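Local atomic coordinates of putative exported protein (Bordetella parapertussis, PDB entry 3OCJ), a protein that is of unknown function but probably binds S-adenosylmethionine and transfers methyl groups through a Rossmann-like methyltransferase domain. Residues 107-112 with 134-139; 225-230 with 286-291. All coordinates share one frame; numbering follows the deposited sequence.

Contact 1. Residues 107-112 with 134-139; sequences HFRRAL and LALDYS
Next to L136, whose methyls pack on R109 and L112, D137 OD1 accepts a sound bond from the backbone N of S139 at 3.0 Å; S139 OG adds a second from the same face of the carboxylate in only one of the residue's two conformers, so its share is less certain. The backbone bond makes an Asx turn, which suits an aspartate where the chain must bend. The loop belongs to the β-α-β crossover from strand 121-124 to strand 145-150 of a Rossmann-like methyltransferase fold, and it packs against helix 96-115.

L136 does the apolar work with a forked tip. CD1 rests on L112 CB at 3.9 Å, while CD2 lies 3.7 Å from R109 O, against the helix backbone. L112 itself faces the sheet, touching T192 and V224, so two branched leucines continue the core out to the loop. Beside them A135 CB sits over one face of the R109 guanidinium, toward its rim and 3.7 Å from NE. A bend at chi3 (58°) folds the arginine over this methyl, and A135, with nothing beyond CB, admits it closely; the charged end stays exposed. Q113 NE2, further along the helix, donates a hydrogen bond to D137 O. On the helix, R110 NH1 gives H107 ND1 a nearly straight bond of 2.9 Å (171°), lying near both the guanidinium and the imidazole planes.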
loop_
_atom_site.group_PDB
_atom_site.type_symbol
_atom_site.label_atom_id
_atom_site.label_comp_id
_atom_site.label_asym_id
_atom_site.label_seq_id
_atom_site.Cartn_x
_atom_site.Cartn_y
_atom_site.Cartn_z
ATOM N N HIS A 107 5.890 -4.659 -10.062
ATOM C CA HIS A 107 6.331 -6.018 -9.750
ATOM C C HIS A 107 5.148 -6.942 -9.441
ATOM O O HIS A 107 5.162 -8.117 -9.815
ATOM C CB HIS A 107 7.366 -6.028 -8.615
ATOM C CG HIS A 107 8.664 -5.379 -8.985
ATOM N ND1 HIS A 107 9.426 -5.797 -10.056
ATOM C CD2 HIS A 107 9.337 -4.348 -8.421
ATOM C CE1 HIS A 107 10.505 -5.041 -10.145
ATOM N NE2 HIS A 107 10.475 -4.151 -9.168
ATOM N N PHE A 108 4.134 -6.417 -8.758
ATOM C CA PHE A 108 2.907 -7.178 -8.534
ATOM C C PHE A 108 2.297 -7.598 -9.868
ATOM O O PHE A 108 1.889 -8.738 -10.039
ATOM C CB PHE A 108 1.876 -6.344 -7.753
ATOM C CG PHE A 108 1.974 -6.468 -6.250
ATOM C CD1 PHE A 108 3.185 -6.308 -5.586
ATOM C CD2 PHE A 108 0.837 -6.702 -5.496
ATOM C CE1 PHE A 108 3.270 -6.405 -4.204
ATOM C CE2 PHE A 108 0.911 -6.812 -4.116
ATOM C CZ PHE A 108 2.135 -6.645 -3.460
ATOM N N ARG A 109 2.209 -6.658 -10.809
ATOM C CA ARG A 109 1.605 -6.972 -12.091
ATOM C C ARG A 109 2.413 -8.053 -12.798
ATOM O O ARG A 109 1.843 -9.005 -13.339
ATOM C CB ARG A 109 1.479 -5.713 -12.949
ATOM C CG ARG A 109 0.308 -4.826 -12.545
ATOM C CD ARG A 109 0.202 -3.609 -13.452
ATOM N NE ARG A 109 0.043 -4.003 -14.847
ATOM C CZ ARG A 109 0.148 -3.170 -15.877
ATOM N NH1 ARG A 109 0.415 -1.887 -15.669
ATOM N NH2 ARG A 109 -0.014 -3.620 -17.114
ATOM N N ARG A 110 3.739 -7.919 -12.815
ATOM C CA ARG A 110 4.555 -8.933 -13.483
ATOM C C ARG A 110 4.409 -10.300 -12.819
ATOM O O ARG A 110 4.332 -11.336 -13.508
ATOM C CB ARG A 110 6.039 -8.532 -13.531
ATOM C CG ARG A 110 6.366 -7.404 -14.494
ATOM C CD ARG A 110 7.882 -7.291 -14.737
ATOM N NE ARG A 110 8.612 -7.218 -13.478
ATOM C CZ ARG A 110 9.441 -8.152 -13.014
ATOM N NH1 ARG A 110 10.010 -7.981 -11.826
ATOM N NH2 ARG A 110 9.715 -9.246 -13.720
ATOM N N ALA A 111 4.380 -10.316 -11.490
ATOM C CA ALA A 111 4.297 -11.579 -10.762
ATOM C C ALA A 111 2.938 -12.231 -10.987
ATOM O O ALA A 111 2.857 -13.426 -11.262
ATOM C CB ALA A 111 4.551 -11.368 -9.273
ATOM N N LEU A 112 1.869 -11.450 -10.870
ATOM C CA LEU A 112 0.545 -12.022 -11.058
ATOM C C LEU A 112 0.409 -12.522 -12.488
ATOM O O LEU A 112 -0.093 -13.622 -12.718
ATOM C CB LEU A 112 -0.552 -11.018 -10.690
ATOM C CG LEU A 112 -0.561 -10.647 -9.205
ATOM C CD1 LEU A 112 -1.360 -9.372 -8.980
ATOM C CD2 LEU A 112 -1.090 -11.800 -8.337
ATOM N N LEU A 134 -7.269 -5.717 -12.397
ATOM C CA LEU A 134 -7.960 -5.201 -13.575
ATOM C C LEU A 134 -6.979 -4.733 -14.655
ATOM O O LEU A 134 -7.376 -4.454 -15.782
ATOM C CB LEU A 134 -8.917 -4.072 -13.185
ATOM C CG LEU A 134 -10.111 -4.477 -12.314
ATOM C CD1 LEU A 134 -10.849 -3.248 -11.796
ATOM C CD2 LEU A 134 -11.067 -5.396 -13.074
ATOM N N ALA A 135 -5.698 -4.653 -14.310
ATOM C CA ALA A 135 -4.681 -4.219 -15.268
ATOM C C ALA A 135 -4.025 -5.379 -16.014
ATOM O O ALA A 135 -3.269 -5.157 -16.957
ATOM C CB ALA A 135 -3.618 -3.375 -14.572
ATOM N N LEU A 136 -4.301 -6.611 -15.597
ATOM C CA LEU A 136 -3.630 -7.767 -16.189
ATOM C C LEU A 136 -4.158 -8.102 -17.582
ATOM O O LEU A 136 -5.239 -7.658 -17.979
ATOM C CB LEU A 136 -3.745 -8.998 -15.283
ATOM C CG LEU A 136 -3.256 -8.853 -13.842
ATOM C CD1 LEU A 136 -3.470 -10.141 -13.059
ATOM C CD2 LEU A 136 -1.799 -8.433 -13.804
ATOM N N ASP A 137 -3.376 -8.883 -18.322
ATOM C CA ASP A 137 -3.748 -9.313 -19.662
ATOM C C ASP A 137 -4.374 -10.694 -19.556
ATOM O O ASP A 137 -3.700 -11.660 -19.201
ATOM C CB ASP A 137 -2.492 -9.342 -20.547
ATOM C CG ASP A 137 -2.774 -9.792 -21.971
ATOM O OD1 ASP A 137 -3.935 -10.111 -22.294
ATOM O OD2 ASP A 137 -1.819 -9.826 -22.776
ATOM N N TYR A 138 -5.667 -10.791 -19.871
ATOM C CA TYR A 138 -6.397 -12.049 -19.747
ATOM C C TYR A 138 -6.605 -12.774 -21.079
ATOM O O TYR A 138 -7.313 -13.774 -21.133
ATOM C CB TYR A 138 -7.743 -11.814 -19.046
ATOM C CG TYR A 138 -7.562 -11.384 -17.603
ATOM C CD1 TYR A 138 -7.317 -12.325 -16.607
ATOM C CD2 TYR A 138 -7.610 -10.041 -17.235
ATOM C CE1 TYR A 138 -7.130 -11.944 -15.279
ATOM C CE2 TYR A 138 -7.416 -9.646 -15.908
ATOM C CZ TYR A 138 -7.184 -10.605 -14.934
ATOM O OH TYR A 138 -6.992 -10.236 -13.619
ATOM N N SER A 139 -5.947 -12.299 -22.136
ATOM C CA SER A 139 -6.148 -12.827 -23.489
ATOM C C SER A 139 -5.810 -14.314 -23.649
ATOM O O SER A 139 -6.343 -14.987 -24.542
ATOM C CB SER A 139 -5.358 -12.000 -24.509
ATOM O OG SER A 139 -3.961 -12.115 -24.297
#

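Contact 2. Residues 225-230 with 286-291; sequences TSFLTP and LRFEDD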
loop_
_atom_site.group_PDB
_atom_site.type_symbol
_atom_site.label_atom_id
_atom_site.label_comp_id
_atom_site.label_asym_id
_atom_site.label_seq_id
_atom_site.Cartn_x
_atom_site.Cartn_y
_atom_site.Cartn_z
ATOM N N THR A 225 2.797 -10.591 -2.003
ATOM C CA THR A 225 2.588 -9.502 -1.062
ATOM C C THR A 225 3.810 -8.582 -1.036
ATOM O O THR A 225 4.651 -8.640 -1.941
ATOM C CB THR A 225 2.146 -10.020 0.338
ATOM O OG1 THR A 225 1.689 -8.932 1.154
ATOM C CG2 THR A 225 3.244 -10.790 1.053
ATOM N N SER A 226 3.887 -7.718 -0.034
ATOM C CA SER A 226 4.871 -6.651 -0.023
ATOM C C SER A 226 5.127 -6.215 1.403
ATOM O O SER A 226 4.379 -6.558 2.315
ATOM C CB SER A 226 4.353 -5.449 -0.791
ATOM O OG SER A 226 3.170 -4.972 -0.153
ATOM N N PHE A 227 6.186 -5.450 1.608
ATOM C CA PHE A 227 6.450 -4.900 2.928
ATOM C C PHE A 227 7.360 -3.697 2.801
ATOM O O PHE A 227 8.232 -3.670 1.931
ATOM C CB PHE A 227 7.082 -5.965 3.849
ATOM C CG PHE A 227 8.321 -6.613 3.277
ATOM C CD1 PHE A 227 9.573 -6.272 3.746
ATOM C CD2 PHE A 227 8.209 -7.557 2.265
ATOM C CE1 PHE A 227 10.705 -6.881 3.227
ATOM C CE2 PHE A 227 9.339 -8.160 1.733
ATOM C CZ PHE A 227 10.585 -7.812 2.208
ATOM N N LEU A 228 7.146 -2.685 3.646
ATOM C CA LEU A 228 8.082 -1.576 3.762
ATOM C C LEU A 228 9.241 -1.953 4.673
ATOM O O LEU A 228 9.045 -2.586 5.720
ATOM C CB LEU A 228 7.380 -0.345 4.325
ATOM C CG LEU A 228 6.404 0.360 3.390
ATOM C CD1 LEU A 228 5.516 1.325 4.192
ATOM C CD2 LEU A 228 7.146 1.121 2.302
ATOM N N THR A 229 10.455 -1.577 4.262
ATOM C CA THR A 229 11.680 -1.929 4.989
ATOM C C THR A 229 12.177 -0.774 5.856
ATOM O O THR A 229 11.883 0.400 5.576
ATOM C CB THR A 229 12.783 -2.250 3.990
ATOM O OG1 THR A 229 12.891 -1.119 3.117
ATOM C CG2 THR A 229 12.426 -3.501 3.180
ATOM N N PRO A 230 12.934 -1.091 6.913
ATOM C CA PRO A 230 13.467 -0.049 7.804
ATOM C C PRO A 230 14.661 0.650 7.173
ATOM O O PRO A 230 15.457 -0.005 6.499
ATOM C CB PRO A 230 13.912 -0.849 9.030
ATOM C CG PRO A 230 14.333 -2.183 8.440
ATOM C CD PRO A 230 13.255 -2.443 7.404
ATOM N N LEU A 286 10.533 -18.757 -1.553
ATOM C CA LEU A 286 10.325 -17.308 -1.598
ATOM C C LEU A 286 11.169 -16.643 -2.670
ATOM O O LEU A 286 12.354 -16.968 -2.843
ATOM C CB LEU A 286 10.663 -16.670 -0.251
ATOM C CG LEU A 286 9.573 -16.622 0.825
ATOM C CD1 LEU A 286 8.764 -17.905 0.962
ATOM C CD2 LEU A 286 10.174 -16.189 2.165
ATOM N N ARG A 287 10.556 -15.698 -3.372
ATOM C CA ARG A 287 11.250 -14.841 -4.331
ATOM C C ARG A 287 10.941 -13.392 -3.983
ATOM O O ARG A 287 9.769 -13.014 -3.842
ATOM C CB ARG A 287 10.778 -15.145 -5.757
ATOM C CG ARG A 287 11.178 -14.105 -6.816
ATOM C CD ARG A 287 12.690 -13.989 -7.024
ATOM N NE ARG A 287 12.990 -12.930 -7.992
ATOM C CZ ARG A 287 14.107 -12.207 -8.005
ATOM N NH1 ARG A 287 15.034 -12.392 -7.082
ATOM N NH2 ARG A 287 14.273 -11.260 -8.917
ATOM N N PHE A 288 11.980 -12.585 -3.820
ATOM C CA PHE A 288 11.778 -11.163 -3.573
ATOM C C PHE A 288 12.034 -10.376 -4.852
ATOM O O PHE A 288 13.003 -10.634 -5.582
ATOM C CB PHE A 288 12.698 -10.662 -2.451
ATOM C CG PHE A 288 12.383 -11.244 -1.098
ATOM C CD1 PHE A 288 11.443 -10.655 -0.263
ATOM C CD2 PHE A 288 13.040 -12.376 -0.643
ATOM C CE1 PHE A 288 11.162 -11.184 0.980
ATOM C CE2 PHE A 288 12.759 -12.912 0.603
ATOM C CZ PHE A 288 11.808 -12.309 1.418
ATOM N N GLU A 289 11.162 -9.423 -5.143
ATOM C CA GLU A 289 11.349 -8.499 -6.254
ATOM C C GLU A 289 11.513 -7.113 -5.664
ATOM O O GLU A 289 10.530 -6.466 -5.258
ATOM C CB GLU A 289 10.162 -8.553 -7.228
ATOM C CG GLU A 289 10.048 -9.890 -7.968
ATOM C CD GLU A 289 11.115 -10.064 -9.051
ATOM O OE1 GLU A 289 11.770 -9.074 -9.422
ATOM O OE2 GLU A 289 11.288 -11.204 -9.541
ATOM N N ASP A 290 12.759 -6.666 -5.574
ATOM C CA ASP A 290 13.056 -5.400 -4.920
ATOM C C ASP A 290 12.866 -4.213 -5.848
ATOM O O ASP A 290 13.263 -4.253 -7.018
ATOM C CB ASP A 290 14.500 -5.374 -4.419
ATOM C CG ASP A 290 14.731 -6.258 -3.208
ATOM O OD1 ASP A 290 13.758 -6.652 -2.536
ATOM O OD2 ASP A 290 15.922 -6.540 -2.904
ATOM N N ASP A 291 12.294 -3.141 -5.318
ATOM C CA ASP A 291 12.352 -1.861 -6.005
ATOM C C ASP A 291 13.801 -1.360 -5.966
ATOM O O ASP A 291 14.643 -1.892 -5.229
ATOM C CB ASP A 291 11.416 -0.859 -5.317
ATOM C CG ASP A 291 11.764 -0.660 -3.847
ATOM O OD1 ASP A 291 11.714 -1.661 -3.090
ATOM O OD2 ASP A 291 12.085 0.477 -3.442
#
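The aromatic contact is a single pair, F227 with F288, whose rings meet by their outer atoms. F227 CE2 and F288 CE1 are 3.6 Å apart, and F227 CZ lies equally near the same CE1, so one corner of F288 fits against the outer end of F227. Although nearly perpendicular (79°, centroids 5.9 Å apart), the rings make no T-shaped stack. F227 reaches this place with CG set between its backbone N and carbonyl carbon (chi1 54°). Long flat side chains suit the place, since their ring ends span the gap between backbones separated by an intervening strand. F288 also makes an edge-to-face pair with H271.

The charged interaction lies along the edge strand. R287 and E289, two residues apart, project from the same side of it, and R287 NE donates to E289 OE2 at 2.9 Å in a salt bridge. The bond is bent (141°) and arrives from well above the carboxylate plane; NH2 adds only a weak second bond to the same oxygen.

Hydrogen bonds to backbone amides follow beyond the strand: D291 OD2 accepts from L295 N and OD1 from F296 N, tying together the turn that leads into strand 298-302.

That strand separates the two segments in the mixed sheet: T225 and R287 make backbone bonds with V299 and I300, respectively. The phenylalanines therefore bridge across its face, F288 over V299, beneath helix 271-280, where F227 touches T274 and F288 touches R275.

From the N terminus, helix 96-115 supplies the first half of contact 1, and the chain returns to it after strand 121-124 and helix 131-134, closing a short loop. Contact 2 opens only later, at the end of strand 221-226, and closes a longer one through helices 247-261 and 271-280. The two are in series, neither nesting nor crossing. Helix 96-115 nevertheless joins them in space: R110 NH1 forms a salt bridge with E289 OE1 (3.2 Å), and F108 CZ packs on S226 CB (3.7 Å). Contact 1 thus ties this helix to the first crossover, while contact 2 ties strand 221-226 to edge strand 286-289 across antiparallel strand 298-302.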